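Local structure of putative glycosyltransferase (Mannosyltransferase) involved in glycosylating the PBCV-1 major capsid protein (Paramecium bursaria Chlorella virus 1, 2P6W) at residues Arg59-Ile63 and Phe76-Asp80; Ile105-Phe110 and Lys125-Ala131; Tyr38-Tyr42 and Lys69-Thr73; Ile120-Val124 and Leu177-Val181. The protein is a putative glycosyltransferase, represented here by its N-terminal domain, which binds manganese and UDP-sugar and probably takes part in glycosylating the major capsid protein of the virus. All coordinates share one frame; numbering follows the deposited sequence.

Contact 1 of 4, residues Arg59-Ile63 and Phe76-Asp80; sequences RSWII and FLWLD. With MN (manganese (II) ion), chain B.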
loop_
_atom_site.group_PDB
_atom_site.type_symbol
_atom_site.label_atom_id
_atom_site.label_comp_id
_atom_site.label_asym_id
_atom_site.label_seq_id
_atom_site.Cartn_x
_atom_site.Cartn_y
_atom_site.Cartn_z
ATOM N N ARG A 59 5.740 3.726 -6.077
ATOM C CA ARG A 59 4.619 4.147 -5.221
ATOM C C ARG A 59 4.789 5.583 -4.671
ATOM O O ARG A 59 3.807 6.309 -4.495
ATOM C CB ARG A 59 4.439 3.166 -4.076
ATOM C CG ARG A 59 5.603 3.117 -3.134
ATOM C CD ARG A 59 5.512 1.863 -2.251
ATOM N NE ARG A 59 5.883 0.700 -3.045
ATOM C CZ ARG A 59 5.636 -0.557 -2.700
ATOM N NH1 ARG A 59 5.004 -0.820 -1.566
ATOM N NH2 ARG A 59 6.013 -1.550 -3.504
ATOM N N SER A 60 6.033 5.986 -4.408
ATOM C CA SER A 60 6.305 7.315 -3.852
ATOM C C SER A 60 6.286 8.410 -4.923
ATOM O O SER A 60 6.316 9.613 -4.611
ATOM C CB SER A 60 7.632 7.319 -3.088
ATOM O OG SER A 60 7.568 6.427 -1.993
ATOM N N TRP A 61 6.264 7.985 -6.189
ATOM C CA TRP A 61 6.018 8.888 -7.308
ATOM C C TRP A 61 4.513 8.955 -7.597
ATOM O O TRP A 61 3.962 10.046 -7.813
ATOM C CB TRP A 61 6.803 8.419 -8.537
ATOM C CG TRP A 61 6.635 9.276 -9.766
ATOM C CD1 TRP A 61 7.340 10.391 -10.088
ATOM C CD2 TRP A 61 5.711 9.053 -10.836
ATOM N NE1 TRP A 61 6.905 10.895 -11.297
ATOM C CE2 TRP A 61 5.897 10.096 -11.768
ATOM C CE3 TRP A 61 4.706 8.098 -11.078
ATOM C CZ2 TRP A 61 5.145 10.194 -12.943
ATOM C CZ3 TRP A 61 3.969 8.192 -12.256
ATOM C CH2 TRP A 61 4.189 9.243 -13.167
ATOM N N ILE A 62 3.854 7.794 -7.584
ATOM C CA ILE A 62 2.397 7.712 -7.841
ATOM C C ILE A 62 1.581 8.513 -6.817
ATOM O O ILE A 62 0.537 9.095 -7.150
ATOM C CB ILE A 62 1.901 6.246 -7.935
ATOM C CG1 ILE A 62 2.611 5.516 -9.075
ATOM C CG2 ILE A 62 0.346 6.151 -8.094
ATOM C CD1 ILE A 62 2.420 4.018 -9.007
ATOM N N ILE A 63 2.044 8.580 -5.567
ATOM C CA ILE A 63 1.339 9.403 -4.586
ATOM C C ILE A 63 1.172 10.882 -5.016
ATOM O O ILE A 63 0.123 11.476 -4.744
ATOM C CB ILE A 63 1.925 9.236 -3.159
ATOM C CG1 ILE A 63 0.904 9.698 -2.113
ATOM C CG2 ILE A 63 3.300 9.907 -3.041
ATOM C CD1 ILE A 63 1.323 9.401 -0.691
ATOM N N PHE A 76 -3.709 9.376 2.323
ATOM C CA PHE A 76 -3.431 8.588 1.118
ATOM C C PHE A 76 -3.154 7.174 1.565
ATOM O O PHE A 76 -2.455 6.962 2.553
ATOM C CB PHE A 76 -2.210 9.133 0.377
ATOM C CG PHE A 76 -2.442 10.498 -0.201
ATOM C CD1 PHE A 76 -2.996 10.645 -1.472
ATOM C CD2 PHE A 76 -2.128 11.635 0.542
ATOM C CE1 PHE A 76 -3.231 11.904 -1.997
ATOM C CE2 PHE A 76 -2.364 12.913 0.014
ATOM C CZ PHE A 76 -2.923 13.038 -1.260
ATOM N N LEU A 77 -3.724 6.207 0.857
ATOM C CA LEU A 77 -3.515 4.807 1.207
ATOM C C LEU A 77 -2.962 4.101 -0.028
ATOM O O LEU A 77 -3.681 3.918 -1.006
ATOM C CB LEU A 77 -4.843 4.170 1.663
ATOM C CG LEU A 77 -4.814 2.655 1.879
ATOM C CD1 LEU A 77 -3.712 2.264 2.873
ATOM C CD2 LEU A 77 -6.161 2.149 2.357
ATOM N N TRP A 78 -1.685 3.723 0.016
ATOM C CA TRP A 78 -1.084 2.928 -1.058
ATOM C C TRP A 78 -1.412 1.452 -0.850
ATOM O O TRP A 78 -1.200 0.948 0.253
ATOM C CB TRP A 78 0.454 3.071 -1.057
ATOM C CG TRP A 78 1.057 2.048 -1.959
ATOM C CD1 TRP A 78 1.573 0.829 -1.609
ATOM C CD2 TRP A 78 1.113 2.106 -3.392
ATOM N NE1 TRP A 78 1.957 0.133 -2.734
ATOM C CE2 TRP A 78 1.695 0.900 -3.839
ATOM C CE3 TRP A 78 0.732 3.066 -4.343
ATOM C CZ2 TRP A 78 1.898 0.621 -5.200
ATOM C CZ3 TRP A 78 0.949 2.794 -5.702
ATOM C CH2 TRP A 78 1.518 1.576 -6.114
ATOM N N LEU A 79 -1.898 0.777 -1.896
ATOM C CA LEU A 79 -2.036 -0.686 -1.906
ATOM C C LEU A 79 -1.282 -1.261 -3.091
ATOM O O LEU A 79 -1.493 -0.820 -4.240
ATOM C CB LEU A 79 -3.509 -1.088 -2.069
ATOM C CG LEU A 79 -4.492 -0.576 -1.024
ATOM C CD1 LEU A 79 -5.891 -1.085 -1.362
ATOM C CD2 LEU A 79 -4.102 -0.930 0.409
ATOM N N ASP A 80 -0.418 -2.249 -2.841
ATOM C CA ASP A 80 0.227 -2.993 -3.943
ATOM C C ASP A 80 -0.861 -3.550 -4.851
ATOM O O ASP A 80 -1.975 -3.831 -4.392
ATOM C CB ASP A 80 1.019 -4.197 -3.422
ATOM C CG ASP A 80 2.360 -3.822 -2.816
ATOM O OD1 ASP A 80 2.701 -2.620 -2.777
ATOM O OD2 ASP A 80 3.069 -4.755 -2.376
HETATM MN MN MN B . 3.048 -6.905 -2.455
HETATM O O HOH W 1 5.405 -3.689 -1.538
#

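Contact 2 of 4, residues Ile105-Phe110 and Lys125-Ala131; sequences ILYHTF and KFVHKDA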
loop_
_atom_site.group_PDB
_atom_site.type_symbol
_atom_site.label_atom_id
_atom_site.label_comp_id
_atom_site.label_asym_id
_atom_site.label_seq_id
_atom_site.Cartn_x
_atom_site.Cartn_y
_atom_site.Cartn_z
ATOM N N ILE A 105 0.029 11.932 13.742
ATOM C CA ILE A 105 0.552 10.804 12.949
ATOM C C ILE A 105 0.639 11.130 11.451
ATOM O O ILE A 105 -0.324 11.655 10.868
ATOM C CB ILE A 105 -0.266 9.512 13.205
ATOM C CG1 ILE A 105 -0.286 9.182 14.704
ATOM C CG2 ILE A 105 0.315 8.330 12.404
ATOM C CD1 ILE A 105 1.116 9.092 15.357
ATOM N N LEU A 106 1.809 10.831 10.858
ATOM C CA LEU A 106 2.073 11.001 9.417
ATOM C C LEU A 106 2.041 9.674 8.656
ATOM O O LEU A 106 1.725 9.667 7.477
ATOM C CB LEU A 106 3.422 11.676 9.173
ATOM C CG LEU A 106 3.614 13.132 9.611
ATOM C CD1 LEU A 106 5.097 13.461 9.591
ATOM C CD2 LEU A 106 2.834 14.124 8.763
ATOM N N TYR A 107 2.375 8.567 9.325
ATOM C CA TYR A 107 2.366 7.248 8.674
ATOM C C TYR A 107 1.754 6.193 9.562
ATOM O O TYR A 107 2.095 6.118 10.731
ATOM C CB TYR A 107 3.810 6.799 8.410
ATOM C CG TYR A 107 4.474 7.435 7.210
ATOM C CD1 TYR A 107 4.415 6.829 5.950
ATOM C CD2 TYR A 107 5.173 8.631 7.334
ATOM C CE1 TYR A 107 5.015 7.418 4.836
ATOM C CE2 TYR A 107 5.774 9.217 6.242
ATOM C CZ TYR A 107 5.683 8.613 4.995
ATOM O OH TYR A 107 6.292 9.210 3.906
ATOM N N HIS A 108 0.861 5.376 9.001
ATOM C CA HIS A 108 0.463 4.126 9.627
ATOM C C HIS A 108 1.013 2.985 8.782
ATOM O O HIS A 108 0.778 2.944 7.566
ATOM C CB HIS A 108 -1.061 4.024 9.702
ATOM C CG HIS A 108 -1.660 4.941 10.712
ATOM N ND1 HIS A 108 -2.116 6.200 10.398
ATOM C CD2 HIS A 108 -1.826 4.799 12.044
ATOM C CE1 HIS A 108 -2.544 6.797 11.496
ATOM N NE2 HIS A 108 -2.397 5.959 12.505
ATOM N N THR A 109 1.795 2.104 9.414
ATOM C CA THR A 109 2.421 0.974 8.739
ATOM C C THR A 109 2.140 -0.308 9.513
ATOM O O THR A 109 1.512 -0.274 10.584
ATOM C CB THR A 109 3.961 1.197 8.591
ATOM O OG1 THR A 109 4.526 1.392 9.900
ATOM C CG2 THR A 109 4.218 2.417 7.717
ATOM N N PHE A 110 2.587 -1.433 8.970
ATOM C CA PHE A 110 2.241 -2.762 9.497
ATOM C C PHE A 110 3.446 -3.664 9.537
ATOM O O PHE A 110 4.243 -3.677 8.601
ATOM C CB PHE A 110 1.102 -3.386 8.663
ATOM C CG PHE A 110 -0.044 -2.462 8.534
ATOM C CD1 PHE A 110 -0.992 -2.390 9.548
ATOM C CD2 PHE A 110 -0.120 -1.573 7.466
ATOM C CE1 PHE A 110 -2.026 -1.462 9.491
ATOM C CE2 PHE A 110 -1.140 -0.651 7.389
ATOM C CZ PHE A 110 -2.103 -0.583 8.409
ATOM N N LYS A 125 0.136 1.032 3.071
ATOM C CA LYS A 125 0.831 2.143 3.735
ATOM C C LYS A 125 -0.053 3.376 3.689
ATOM O O LYS A 125 -0.450 3.824 2.603
ATOM C CB LYS A 125 2.163 2.443 3.020
ATOM C CG LYS A 125 2.951 3.608 3.594
ATOM C CD LYS A 125 4.259 3.862 2.820
ATOM C CE LYS A 125 4.009 4.455 1.429
ATOM N NZ LYS A 125 5.308 5.042 0.860
ATOM N N PHE A 126 -0.370 3.909 4.872
ATOM C CA PHE A 126 -1.146 5.140 5.015
ATOM C C PHE A 126 -0.192 6.301 5.156
ATOM O O PHE A 126 0.696 6.269 6.004
ATOM C CB PHE A 126 -1.989 5.109 6.296
ATOM C CG PHE A 126 -3.167 4.174 6.251
ATOM C CD1 PHE A 126 -4.439 4.667 6.003
ATOM C CD2 PHE A 126 -3.017 2.807 6.524
ATOM C CE1 PHE A 126 -5.560 3.813 5.991
ATOM C CE2 PHE A 126 -4.141 1.944 6.510
ATOM C CZ PHE A 126 -5.401 2.459 6.256
ATOM N N VAL A 127 -0.406 7.332 4.340
ATOM C CA VAL A 127 0.443 8.522 4.320
ATOM C C VAL A 127 -0.440 9.766 4.450
ATOM O O VAL A 127 -1.296 10.009 3.595
ATOM C CB VAL A 127 1.201 8.638 2.968
ATOM C CG1 VAL A 127 2.203 9.792 3.021
ATOM C CG2 VAL A 127 1.912 7.340 2.628
ATOM N N HIS A 128 -0.221 10.567 5.496
ATOM C CA HIS A 128 -1.000 11.780 5.707
ATOM C C HIS A 128 -0.606 12.808 4.653
ATOM O O HIS A 128 0.547 12.820 4.195
ATOM C CB HIS A 128 -0.697 12.356 7.083
ATOM C CG HIS A 128 -1.636 13.442 7.499
ATOM N ND1 HIS A 128 -1.369 14.778 7.279
ATOM C CD2 HIS A 128 -2.841 13.397 8.114
ATOM C CE1 HIS A 128 -2.369 15.507 7.737
ATOM N NE2 HIS A 128 -3.276 14.696 8.252
ATOM N N LYS A 129 -1.545 13.678 4.285
ATOM C CA LYS A 129 -1.240 14.717 3.299
ATOM C C LYS A 129 -0.003 15.532 3.647
ATOM O O LYS A 129 0.683 16.015 2.747
ATOM C CB LYS A 129 -2.436 15.640 3.054
ATOM C CG LYS A 129 -2.893 16.389 4.262
ATOM C CD LYS A 129 -3.514 17.737 3.868
ATOM C CE LYS A 129 -4.086 18.461 5.083
ATOM N NZ LYS A 129 -3.049 19.076 5.961
ATOM N N ASP A 130 0.284 15.691 4.939
ATOM C CA ASP A 130 1.415 16.520 5.367
ATOM C C ASP A 130 2.741 15.794 5.206
ATOM O O ASP A 130 3.788 16.368 5.499
ATOM C CB ASP A 130 1.238 17.025 6.805
ATOM C CG ASP A 130 0.147 18.094 6.916
ATOM O OD1 ASP A 130 -0.122 18.797 5.917
ATOM O OD2 ASP A 130 -0.440 18.263 7.992
ATOM N N ALA A 131 2.683 14.539 4.753
ATOM C CA ALA A 131 3.896 13.777 4.438
ATOM C C ALA A 131 4.145 13.663 2.929
ATOM O O ALA A 131 5.031 12.913 2.500
ATOM C CB ALA A 131 3.853 12.383 5.076
#

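Contact 3 of 4, residues Tyr38-Tyr42 and Lys69-Thr73; sequences YNFYY and KFPST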
loop_
_atom_site.group_PDB
_atom_site.type_symbol
_atom_site.label_atom_id
_atom_site.label_comp_id
_atom_site.label_asym_id
_atom_site.label_seq_id
_atom_site.Cartn_x
_atom_site.Cartn_y
_atom_site.Cartn_z
ATOM N N TYR A 38 -14.617 6.894 -0.972
ATOM C CA TYR A 38 -13.191 7.226 -1.036
ATOM C C TYR A 38 -12.809 7.541 -2.464
ATOM O O TYR A 38 -13.414 7.027 -3.400
ATOM C CB TYR A 38 -12.311 6.066 -0.551
ATOM C CG TYR A 38 -12.652 5.504 0.802
ATOM C CD1 TYR A 38 -12.895 6.340 1.894
ATOM C CD2 TYR A 38 -12.658 4.122 1.016
ATOM C CE1 TYR A 38 -13.185 5.812 3.168
ATOM C CE2 TYR A 38 -12.956 3.587 2.283
ATOM C CZ TYR A 38 -13.220 4.439 3.356
ATOM O OH TYR A 38 -13.508 3.926 4.604
ATOM N N ASN A 39 -11.768 8.359 -2.648
ATOM C CA ASN A 39 -11.252 8.596 -3.997
ATOM C C ASN A 39 -10.383 7.408 -4.363
ATOM O O ASN A 39 -9.846 6.748 -3.479
ATOM C CB ASN A 39 -10.388 9.861 -4.062
ATOM C CG ASN A 39 -11.092 11.090 -3.517
ATOM O OD1 ASN A 39 -10.565 11.794 -2.627
ATOM N ND2 ASN A 39 -12.289 11.351 -4.019
ATOM N N PHE A 40 -10.260 7.137 -5.658
ATOM C CA PHE A 40 -9.440 6.046 -6.149
ATOM C C PHE A 40 -8.572 6.571 -7.291
ATOM O O PHE A 40 -9.103 7.122 -8.260
ATOM C CB PHE A 40 -10.334 4.899 -6.630
ATOM C CG PHE A 40 -9.581 3.741 -7.184
ATOM C CD1 PHE A 40 -8.620 3.086 -6.422
ATOM C CD2 PHE A 40 -9.828 3.300 -8.482
ATOM C CE1 PHE A 40 -7.903 1.993 -6.948
ATOM C CE2 PHE A 40 -9.124 2.210 -9.017
ATOM C CZ PHE A 40 -8.176 1.553 -8.243
ATOM N N TYR A 41 -7.249 6.446 -7.133
ATOM C CA TYR A 41 -6.289 6.807 -8.176
ATOM C C TYR A 41 -5.541 5.563 -8.600
ATOM O O TYR A 41 -4.987 4.855 -7.755
ATOM C CB TYR A 41 -5.256 7.877 -7.732
ATOM C CG TYR A 41 -4.374 8.227 -8.897
ATOM C CD1 TYR A 41 -4.772 9.179 -9.829
ATOM C CD2 TYR A 41 -3.193 7.526 -9.133
ATOM C CE1 TYR A 41 -4.001 9.454 -10.946
ATOM C CE2 TYR A 41 -2.403 7.799 -10.240
ATOM C CZ TYR A 41 -2.828 8.757 -11.158
ATOM O OH TYR A 41 -2.087 9.040 -12.287
ATOM N N TYR A 42 -5.503 5.298 -9.910
ATOM C CA TYR A 42 -4.802 4.106 -10.413
ATOM C C TYR A 42 -3.845 4.451 -11.542
ATOM O O TYR A 42 -4.269 5.006 -12.566
ATOM C CB TYR A 42 -5.828 3.090 -10.910
ATOM C CG TYR A 42 -5.288 1.705 -11.093
ATOM C CD1 TYR A 42 -5.081 0.866 -9.990
ATOM C CD2 TYR A 42 -4.987 1.210 -12.367
ATOM C CE1 TYR A 42 -4.571 -0.442 -10.174
ATOM C CE2 TYR A 42 -4.504 -0.074 -12.548
ATOM C CZ TYR A 42 -4.298 -0.897 -11.456
ATOM O OH TYR A 42 -3.822 -2.184 -11.632
ATOM N N LYS A 69 -4.622 14.843 -8.414
ATOM C CA LYS A 69 -5.977 14.520 -8.858
ATOM C C LYS A 69 -6.972 14.819 -7.753
ATOM O O LYS A 69 -8.091 15.298 -8.029
ATOM C CB LYS A 69 -6.048 13.052 -9.292
ATOM C CG LYS A 69 -7.398 12.565 -9.806
ATOM C CD LYS A 69 -7.833 13.254 -11.076
ATOM C CE LYS A 69 -9.263 12.854 -11.446
ATOM N NZ LYS A 69 -9.427 11.379 -11.665
ATOM N N PHE A 70 -6.558 14.545 -6.515
ATOM C CA PHE A 70 -7.450 14.663 -5.352
ATOM C C PHE A 70 -6.834 15.575 -4.283
ATOM O O PHE A 70 -6.422 15.120 -3.215
ATOM C CB PHE A 70 -7.814 13.273 -4.795
ATOM C CG PHE A 70 -8.485 12.378 -5.804
ATOM C CD1 PHE A 70 -9.793 12.630 -6.214
ATOM C CD2 PHE A 70 -7.800 11.312 -6.379
ATOM C CE1 PHE A 70 -10.414 11.824 -7.178
ATOM C CE2 PHE A 70 -8.425 10.487 -7.336
ATOM C CZ PHE A 70 -9.742 10.748 -7.725
ATOM N N PRO A 71 -6.800 16.885 -4.559
ATOM C CA PRO A 71 -6.135 17.802 -3.631
ATOM C C PRO A 71 -6.751 17.908 -2.222
ATOM O O PRO A 71 -6.056 18.350 -1.300
ATOM C CB PRO A 71 -6.189 19.148 -4.369
ATOM C CG PRO A 71 -7.328 19.024 -5.299
ATOM C CD PRO A 71 -7.355 17.592 -5.729
ATOM N N SER A 72 -8.008 17.499 -2.044
ATOM C CA SER A 72 -8.654 17.589 -0.726
ATOM C C SER A 72 -8.329 16.401 0.192
ATOM O O SER A 72 -8.808 16.334 1.330
ATOM C CB SER A 72 -10.169 17.749 -0.880
ATOM O OG SER A 72 -10.451 18.973 -1.539
ATOM N N THR A 73 -7.532 15.462 -0.315
ATOM C CA THR A 73 -7.166 14.252 0.449
ATOM C C THR A 73 -6.516 14.579 1.786
ATOM O O THR A 73 -5.649 15.445 1.861
ATOM C CB THR A 73 -6.198 13.362 -0.350
ATOM O OG1 THR A 73 -6.748 13.087 -1.646
ATOM C CG2 THR A 73 -5.950 12.038 0.383
#

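Contact 4 of 4, residues Ile120-Val124 and Leu177-Val181; sequences INTGV and LNCIV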
loop_
_atom_site.group_PDB
_atom_site.type_symbol
_atom_site.label_atom_id
_atom_site.label_comp_id
_atom_site.label_asym_id
_atom_site.label_seq_id
_atom_site.Cartn_x
_atom_site.Cartn_y
_atom_site.Cartn_z
ATOM N N ILE A 120 8.733 -3.760 8.826
ATOM C CA ILE A 120 7.443 -3.324 8.276
ATOM C C ILE A 120 7.264 -3.879 6.869
ATOM O O ILE A 120 8.249 -4.152 6.156
ATOM C CB ILE A 120 7.259 -1.765 8.280
ATOM C CG1 ILE A 120 8.355 -1.067 7.451
ATOM C CG2 ILE A 120 7.264 -1.232 9.696
ATOM C CD1 ILE A 120 8.134 0.443 7.237
ATOM N N ASN A 121 5.999 -4.036 6.472
ATOM C CA ASN A 121 5.690 -4.391 5.096
ATOM C C ASN A 121 4.843 -3.275 4.499
ATOM O O ASN A 121 3.713 -3.048 4.948
ATOM C CB ASN A 121 4.948 -5.725 5.072
ATOM C CG ASN A 121 4.584 -6.156 3.679
ATOM O OD1 ASN A 121 3.822 -5.476 2.978
ATOM N ND2 ASN A 121 5.071 -7.333 3.283
ATOM N N THR A 122 5.394 -2.581 3.493
ATOM C CA THR A 122 4.749 -1.374 2.972
ATOM C C THR A 122 3.846 -1.642 1.767
ATOM O O THR A 122 3.507 -0.717 1.026
ATOM C CB THR A 122 5.783 -0.274 2.625
ATOM O OG1 THR A 122 6.786 -0.818 1.762
ATOM C CG2 THR A 122 6.425 0.308 3.908
ATOM N N GLY A 123 3.413 -2.898 1.617
ATOM C CA GLY A 123 2.422 -3.259 0.596
ATOM C C GLY A 123 1.088 -2.566 0.859
ATOM O O GLY A 123 0.259 -2.411 -0.046
ATOM N N VAL A 124 0.882 -2.170 2.116
ATOM C CA VAL A 124 -0.245 -1.327 2.553
ATOM C C VAL A 124 0.366 -0.234 3.427
ATOM O O VAL A 124 1.052 -0.551 4.402
ATOM C CB VAL A 124 -1.264 -2.120 3.407
ATOM C CG1 VAL A 124 -2.401 -1.210 3.829
ATOM C CG2 VAL A 124 -1.828 -3.305 2.594
ATOM N N LEU A 177 -5.304 -5.326 8.119
ATOM C CA LEU A 177 -4.986 -4.305 7.111
ATOM C C LEU A 177 -3.803 -4.605 6.172
ATOM O O LEU A 177 -3.608 -3.909 5.180
ATOM C CB LEU A 177 -4.831 -2.919 7.746
ATOM C CG LEU A 177 -6.150 -2.393 8.342
ATOM C CD1 LEU A 177 -5.890 -1.241 9.279
ATOM C CD2 LEU A 177 -7.165 -1.968 7.259
ATOM N N ASN A 178 -3.014 -5.621 6.493
ATOM C CA ASN A 178 -1.969 -6.063 5.563
ATOM C C ASN A 178 -1.829 -7.563 5.770
ATOM O O ASN A 178 -0.796 -8.064 6.215
ATOM C CB ASN A 178 -0.658 -5.311 5.800
ATOM C CG ASN A 178 0.358 -5.530 4.684
ATOM O OD1 ASN A 178 0.188 -6.398 3.814
ATOM N ND2 ASN A 178 1.429 -4.721 4.688
ATOM N N CYS A 179 -2.926 -8.265 5.483
ATOM C CA CYS A 179 -3.026 -9.664 5.854
ATOM C C CYS A 179 -2.395 -10.553 4.793
ATOM O O CYS A 179 -3.051 -10.999 3.838
ATOM C CB CYS A 179 -4.488 -10.036 6.125
ATOM S SG CYS A 179 -4.595 -11.698 6.811
ATOM N N ILE A 180 -1.089 -10.775 4.954
ATOM C CA ILE A 180 -0.312 -11.612 4.045
ATOM C C ILE A 180 -0.883 -13.032 4.023
ATOM O O ILE A 180 -1.030 -13.673 5.071
ATOM C CB ILE A 180 1.184 -11.597 4.446
ATOM C CG1 ILE A 180 1.772 -10.187 4.243
ATOM C CG2 ILE A 180 1.970 -12.635 3.651
ATOM C CD1 ILE A 180 3.172 -10.005 4.808
ATOM N N VAL A 181 -1.254 -13.505 2.830
ATOM C CA VAL A 181 -2.031 -14.737 2.729
ATOM C C VAL A 181 -1.295 -15.960 3.258
ATOM O O VAL A 181 -1.862 -16.728 4.015
ATOM C CB VAL A 181 -2.529 -15.010 1.304
ATOM C CG1 VAL A 181 -1.467 -14.721 0.304
ATOM C CG2 VAL A 181 -3.015 -16.452 1.161
#

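Contact 1 of 4, residues Arg59-Ile63 and Phe76-Asp80
The side chain of Arg59 leaves its helix with CG between the backbone N and the carbonyl carbon (chi1 64°) and bends again at chi3, which lays it across Trp78 and sends the guanidinium to Asp80; Trp78, with CG anti to the backbone N (chi1 168°), offers its ring face to this chain. Arg59 CB sits 3.5 Å from the centroid of the six-membered ring of Trp78, only 8° off the ring normal, a CH-pi contact over the face. Further out, Trp78 NE1 lies over one face of the Arg59 guanidinium, the planes inclined to each other; NE1 and NH1 are both donors, so they touch without bonding. On the helix side, Ile62 CD1 touches Trp78 CZ3 at 3.8 Å, and the next residue, Ile63, packs its CD1 on Phe76 CB at 3.7 Å.

Asp80 OD1 has two partners. Trp78 NE1 donates to the anti lone pair of Asp80 OD1 at 2.9 Å, nearly straight and close to the indole plane, and Arg59 NH1 forms a salt bridge with Asp80 OD1 at 3.2 Å. A water accepts from Arg59 NH1 and donates to Asp80 OD2. Asp80 OD2 binds manganese at 2.1 Å, beside Asp82 and His195; Arg59 NE is held by His56 O. Arg59 and Asp80 both belong to the UDP-glucose site, and Asp80 with Asp82 fits the DxD pattern of GT-A enzymes. Tryptophan and arginine thus hold OD1, fixing the carboxylate's rotation with OD2 on the metal.

Contact 2 of 4, residues Ile105-Phe110 and Lys125-Ala131
Leu106, His108, Phe126 and His128 exchange three backbone hydrogen bonds that join the two strands antiparallel. His108 and Phe126 are a hydrogen-bonded pair, bonded both ways at 3.1 Å (His108 N to Phe126 O, Phe126 N to His108 O); His128 N reaches Leu106 O at 2.9 Å. Tyr107 and Val127 form the intervening non-hydrogen-bonded pair, where Tyr107 CA approaches Phe126 O at 3.3 Å in a CA-H...O contact.

Apolar packing occupies both faces. On the face of Tyr107 and Val127 the two side chains run side by side in the same direction. Tyr107 has CG anti to its carbonyl carbon (chi1 -78°), which swings the ring over the neighbouring strand: Tyr107 CE1 meets Val127 CG2 at 3.8 Å, while Tyr107 CE2 on the other flank of the ring meets Ala131 CB at 3.9 Å. On the face of His108 and Phe126, the CB atoms of that pair touch at 3.7 Å, and Phe110 CZ meets Phe126 CE2 at 3.8 Å, lying near the plane of each ring, an edge contact and not a stack. Beyond the strand, Leu106 CD2 rests on Asp130 CB.

Polar ends are satisfied outside the pair. Lys125 NZ makes salt bridges to Glu153 and Glu135, and Tyr107 OH bonds Glu135. Within the turn, Asp130 N donates to His128 ND1, just before helix 132-140 with Ala131 at its N-cap. The pairing joins strands 107-110 and 124-128 in the mixed central sheet expected of a GT-A glycosyltransferase.

Contact 3 of 4, residues Tyr38-Tyr42 and Lys69-Thr73
Asn39 lies flat on the ring of Phe70, and the contact can be followed outward from its CB. Asn39 CB stands over the middle of the ring, 3.5 Å from the Phe70 centroid and 7° off the normal, which makes a CH-pi contact. Asn39 CG comes next, moving toward the rim, with its closest approach at Phe70 CD1 (3.4 Å). The amide then divides: Asn39 ND2 continues over the CD1-CE1 side, 3.6 Å from Phe70 CD1, whereas Asn39 OD1 turns toward the ring's root and lies 3.8 Å from Phe70 CB. Asn39 CG is anti to the carbonyl carbon (chi1 -53°), which directs the amide from the ring centre to the CD1 side. That the group lies flat is seen from the amide and ring planes, 5° apart and stacked, the two side chains sliding past each other in opposite directions.

The rest of the ring has other neighbours. Lys69 CG lies over the rim of the opposite face, so the ring has a neighbour on both sides. Near the ring plane Tyr41 CB approaches Phe70 CE2 at 4.1 Å, and Phe40 O lies obliquely 3.6 Å from Phe70 CE2. Phe70 also opens a type I turn in which Phe70 O accepts from both Thr73 N and Thr73 OG1, the latter at 2.6 Å in the carbonyl plane.

Strand 39-43 is outermost in the central sheet and pairs with strand 8-13. Helix 20-36 covers Phe40, while helix 59-69 packs on Tyr41 and ends just before Phe70, so the contact joins the sheet edge to the turn leading into strand 75-79.

Contact 4 of 4, residues Ile120-Val124 and Leu177-Val181
The two backbones come nearest where the CA atoms of Val124 and Asn178 lie 5.9 Å apart, a loop entering strand 124-128 against the short approach to strand 179-180, and the joining is done by side chains. Asn178 ND2 donates to Asn121 OD1 at 3.0 Å with an angle of 159° at the hydrogen. The acceptor lies near the amide plane of Asn178, but the donor stands above the carbonyl plane of Asn121, the two amides being turned 82° from each other.

Asn121 has CG anti to the backbone N (chi1 180°), which directs its amide at the other segment. Asn121 OD1 accepts a second bond from Gly123 N at 2.9 Å, reaching it from the other face of the amide; the pattern is an Asx turn, and two donors thus hold one buried oxygen. Asn121 ND2 bonds Glu112 and also touches Ile180 CD1 at 3.6 Å.

Val124 straddles the carbonyl of Leu177, with Val124 CG2 3.2 Å and CG1 3.3 Å from Leu177 O, an oxygen buried here without a polar partner in the model. Val124 CG2 also lies 3.8 Å from Asn178 CG, the side chains passing in opposite directions.

Asn178 OD1 bonds ND1 of His195, a manganese ligand: a second-shell place consistent with setting the imidazole's orientation. Gly123 separately bonds Asp80. The contact thus borders the manganese site, where His195 joins Asp80 and Asp82 of the GT-A DxD pattern.

How the contacts relate
Contacts 1, 2 and 4 are buried, while contact 3 lies at the surface, its centre about 15 Å from the centre of the chain. Contacts 1, 2 and 3 all reach the six-stranded sheet: contact 3 at its edge strand, contact 1 on strand 75-79 and contact 2 on the next two strands, 124-128 and 107-110, joined by Trp78 N to Lys125 O at 2.9 Å. Contact 4 meets contact 1 beside the metal site, through a probable hydrogen bond from Asp80 N to Gly123 O, and touches contact 2 through Phe110, which packs on Val124 and Leu177. Chemistry follows place: charge and metal ligation in contact 1, an amide network in contact 4, strand pairing in contact 2, and stacking on a phenyl ring in contact 3.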